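3-hydroxyacyl-thioester dehydratase X (Mycobacterium tuberculosis, PDB 4OOB) catalyses the reversible hydration of trans-2-enoyl-CoA to (3R)-3-hydroxyacyl-CoA, accepting a broad range of chain lengths with a preference for C8 to C12 substrates. Local coordinates at residues L17-A22 and F45-P50. Sequence-based numbering, arbitrary orientation.
Sequences LPIDPA and FALTFP
L47 of helix 43-57 pushes its isobutyl group between L17 and I19, and nearly all of the contact is this apolar packing of three side chains. L17 and L47 reach toward each other tip to tip: CD2 of L17 lies 3.8 Å from CG of L47. Both leucines hold CG anti to the backbone N (chi1 -166° in L17, -179° in L47), an extended setting that lets two side chains span backbones otherwise well apart. I19 meets the same leucine differently, crossing it at about a right angle. Its CG1 rests 3.9 Å from CD2 of L47, with CD1 of I19 a little farther from that methyl. The two branches of L47 are thus shared out: CD1 lies near both L17 and I19, whereas CD2 lies mainly against I19.

Backbone oxygens touch the edges of this cluster without bonding. The carbonyl O of L47 approaches CD2 of L17 at 3.8 Å, and O of P18 comes within 4.1 Å of CD1 of L47. No hydrogen bond links the segments.

The side-chain hydrogen bond within 17-22 is a helix cap: D20 is the N-cap of helix 21-31, its OD1 accepting from A22 N at 3.1 Å; the N-H comes from above the carboxylate plane, 69° out of it.

The contact lies at the surface, where edge strand 12-18 runs into helix 21-31 and the chain then returns as helix 43-57, packed against the antiparallel sheet of this hotdog-fold protein. L17 pairs through its backbone with V87 of strand 86-99; V87 touches the side chains of both leucines, and V89 also touches L17. On the same helix, T48 packs on V89, T109 and V111, while F45 and F49 touch strand 116-128.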
ATOM      1  N   LEU A  17     -19.875   6.426   2.013  1.00 45.05           N
ATOM      2  CA  LEU A  17     -18.785   7.166   1.435  1.00 41.55           C
ATOM      3  C   LEU A  17     -18.951   7.024  -0.076  1.00 40.59           C
ATOM      4  O   LEU A  17     -18.942   5.889  -0.603  1.00 34.40           O
ATOM      5  CB  LEU A  17     -17.451   6.586   1.927  1.00 41.48           C
ATOM      6  CG  LEU A  17     -16.210   7.431   1.701  1.00 39.93           C
ATOM      7  CD1 LEU A  17     -16.244   8.639   2.621  1.00 41.87           C
ATOM      8  CD2 LEU A  17     -14.965   6.609   1.921  1.00 38.37           C
ATOM      9  N   PRO A  18     -19.192   8.164  -0.766  1.00 39.55           N
ATOM     10  CA  PRO A  18     -19.290   8.114  -2.228  1.00 38.67           C
ATOM     11  C   PRO A  18     -17.916   7.954  -2.864  1.00 33.57           C
ATOM     12  O   PRO A  18     -16.904   8.253  -2.257  1.00 28.81           O
ATOM     13  CB  PRO A  18     -19.901   9.481  -2.608  1.00 40.06           C
ATOM     14  CG  PRO A  18     -19.591  10.389  -1.464  1.00 40.45           C
ATOM     15  CD  PRO A  18     -19.433   9.521  -0.228  1.00 40.56           C
ATOM     16  N   ILE A  19     -17.902   7.457  -4.087  1.00 34.11           N
ATOM     17  CA  ILE A  19     -16.667   7.330  -4.832  1.00 32.91           C
ATOM     18  C   ILE A  19     -16.710   8.346  -5.959  1.00 32.37           C
ATOM     19  O   ILE A  19     -17.641   8.356  -6.752  1.00 35.07           O
ATOM     20  CB  ILE A  19     -16.508   5.877  -5.335  1.00 33.44           C
ATOM     21  CG1 ILE A  19     -16.149   4.980  -4.131  1.00 32.30           C
ATOM     22  CG2 ILE A  19     -15.477   5.775  -6.463  1.00 31.72           C
ATOM     23  CD1 ILE A  19     -16.394   3.497  -4.332  1.00 33.23           C
ATOM     24  N   ASP A  20     -15.708   9.215  -5.991  1.00 31.20           N
ATOM     25  CA  ASP A  20     -15.481  10.085  -7.108  1.00 30.89           C
ATOM     26  C   ASP A  20     -14.761   9.398  -8.282  1.00 31.03           C
ATOM     27  O   ASP A  20     -13.547   9.152  -8.209  1.00 29.68           O
ATOM     28  CB  ASP A  20     -14.670  11.285  -6.692  1.00 30.74           C
ATOM     29  CG  ASP A  20     -14.472  12.232  -7.830  1.00 33.01           C
ATOM     30  OD1 ASP A  20     -15.158  12.044  -8.863  1.00 34.31           O
ATOM     31  OD2 ASP A  20     -13.626  13.138  -7.722  1.00 34.21           O
ATOM     32  N   PRO A  21     -15.478   9.180  -9.407  1.00 28.92           N
ATOM     33  CA  PRO A  21     -14.866   8.510 -10.533  1.00 28.01           C
ATOM     34  C   PRO A  21     -13.599   9.181 -11.074  1.00 28.02           C
ATOM     35  O   PRO A  21     -12.743   8.476 -11.646  1.00 27.56           O
ATOM     36  CB  PRO A  21     -15.956   8.515 -11.597  1.00 29.03           C
ATOM     37  CG  PRO A  21     -17.236   8.775 -10.866  1.00 29.99           C
ATOM     38  CD  PRO A  21     -16.857   9.601  -9.685  1.00 29.65           C
ATOM     39  N   ALA A  22     -13.492  10.509 -10.921  1.00 27.92           N
ATOM     40  CA  ALA A  22     -12.314  11.281 -11.392  1.00 27.68           C
ATOM     41  C   ALA A  22     -11.072  10.906 -10.581  1.00 26.79           C
ATOM     42  O   ALA A  22      -9.929  10.919 -11.084  1.00 27.34           O
ATOM     43  CB  ALA A  22     -12.558  12.783 -11.271  1.00 27.01           C
ATOM     44  N   PHE A  45      -7.620   1.223  -0.575  1.00 13.66           N
ATOM     45  CA  PHE A  45      -6.636   1.743   0.346  1.00 14.27           C
ATOM     46  C   PHE A  45      -6.664   3.269   0.322  1.00 14.73           C
ATOM     47  O   PHE A  45      -6.732   3.910   1.380  1.00 15.06           O
ATOM     48  CB  PHE A  45      -5.201   1.227   0.080  1.00 13.74           C
ATOM     49  CG  PHE A  45      -4.187   1.771   1.053  1.00 13.00           C
ATOM     50  CD1 PHE A  45      -3.803   1.042   2.186  1.00 13.41           C
ATOM     51  CD2 PHE A  45      -3.602   2.994   0.852  1.00 12.84           C
ATOM     52  CE1 PHE A  45      -2.870   1.544   3.090  1.00 13.00           C
ATOM     53  CE2 PHE A  45      -2.684   3.523   1.771  1.00 12.81           C
ATOM     54  CZ  PHE A  45      -2.289   2.782   2.870  1.00 12.81           C
ATOM     55  N   ALA A  46      -6.560   3.866  -0.851  1.00 15.30           N
ATOM     56  CA  ALA A  46      -6.578   5.350  -0.908  1.00 16.40           C
ATOM     57  C   ALA A  46      -7.907   5.916  -0.410  1.00 16.44           C
ATOM     58  O   ALA A  46      -7.973   6.862   0.378  1.00 16.94           O
ATOM     59  CB  ALA A  46      -6.269   5.846  -2.302  1.00 16.48           C
ATOM     60  N   LEU A  47      -8.987   5.296  -0.828  1.00 17.30           N
ATOM     61  CA  LEU A  47     -10.299   5.806  -0.494  1.00 17.01           C
ATOM     62  C   LEU A  47     -10.549   5.887   1.025  1.00 16.79           C
ATOM     63  O   LEU A  47     -11.199   6.827   1.514  1.00 17.17           O
ATOM     64  CB  LEU A  47     -11.337   4.881  -1.126  1.00 17.29           C
ATOM     65  CG  LEU A  47     -12.833   5.187  -0.947  1.00 17.17           C
ATOM     66  CD1 LEU A  47     -13.255   6.423  -1.733  1.00 17.46           C
ATOM     67  CD2 LEU A  47     -13.626   3.960  -1.375  1.00 17.24           C
ATOM     68  N   THR A  48     -10.105   4.853   1.743  1.00 16.36           N
ATOM     69  CA  THR A  48     -10.368   4.711   3.179  1.00 14.98           C
ATOM     70  C   THR A  48      -9.317   5.362   4.041  1.00 15.42           C
ATOM     71  O   THR A  48      -9.549   5.570   5.217  1.00 15.28           O
ATOM     72  CB  THR A  48     -10.541   3.219   3.606  1.00 14.51           C
ATOM     73  OG1 THR A  48      -9.348   2.480   3.374  1.00 13.78           O
ATOM     74  CG2 THR A  48     -11.704   2.523   2.855  1.00 14.33           C
ATOM     75  N   PHE A  49      -8.170   5.732   3.481  1.00 17.56           N
ATOM     76  CA  PHE A  49      -7.018   6.075   4.326  1.00 19.61           C
ATOM     77  C   PHE A  49      -7.212   7.289   5.218  1.00 20.31           C
ATOM     78  O   PHE A  49      -6.769   7.339   6.373  1.00 18.18           O
ATOM     79  CB  PHE A  49      -5.770   6.308   3.496  1.00 21.96           C
ATOM     80  CG  PHE A  49      -4.495   6.251   4.311  1.00 23.55           C
ATOM     81  CD1 PHE A  49      -4.184   5.123   5.042  1.00 26.31           C
ATOM     82  CD2 PHE A  49      -3.647   7.326   4.376  1.00 24.66           C
ATOM     83  CE1 PHE A  49      -3.012   5.057   5.796  1.00 28.11           C
ATOM     84  CE2 PHE A  49      -2.497   7.282   5.128  1.00 24.90           C
ATOM     85  CZ  PHE A  49      -2.169   6.152   5.833  1.00 26.13           C
ATOM     86  N   PRO A  50      -7.863   8.297   4.682  1.00 22.69           N
ATOM     87  CA  PRO A  50      -8.143   9.389   5.586  1.00 23.29           C
ATOM     88  C   PRO A  50      -9.074   8.980   6.755  1.00 22.19           C
ATOM     89  O   PRO A  50      -8.887   9.515   7.847  1.00 21.49           O
ATOM     90  CB  PRO A  50      -8.766  10.442   4.659  1.00 26.27           C
ATOM     91  CG  PRO A  50      -8.177  10.100   3.279  1.00 25.58           C
ATOM     92  CD  PRO A  50      -8.316   8.596   3.312  1.00 24.65           C
TER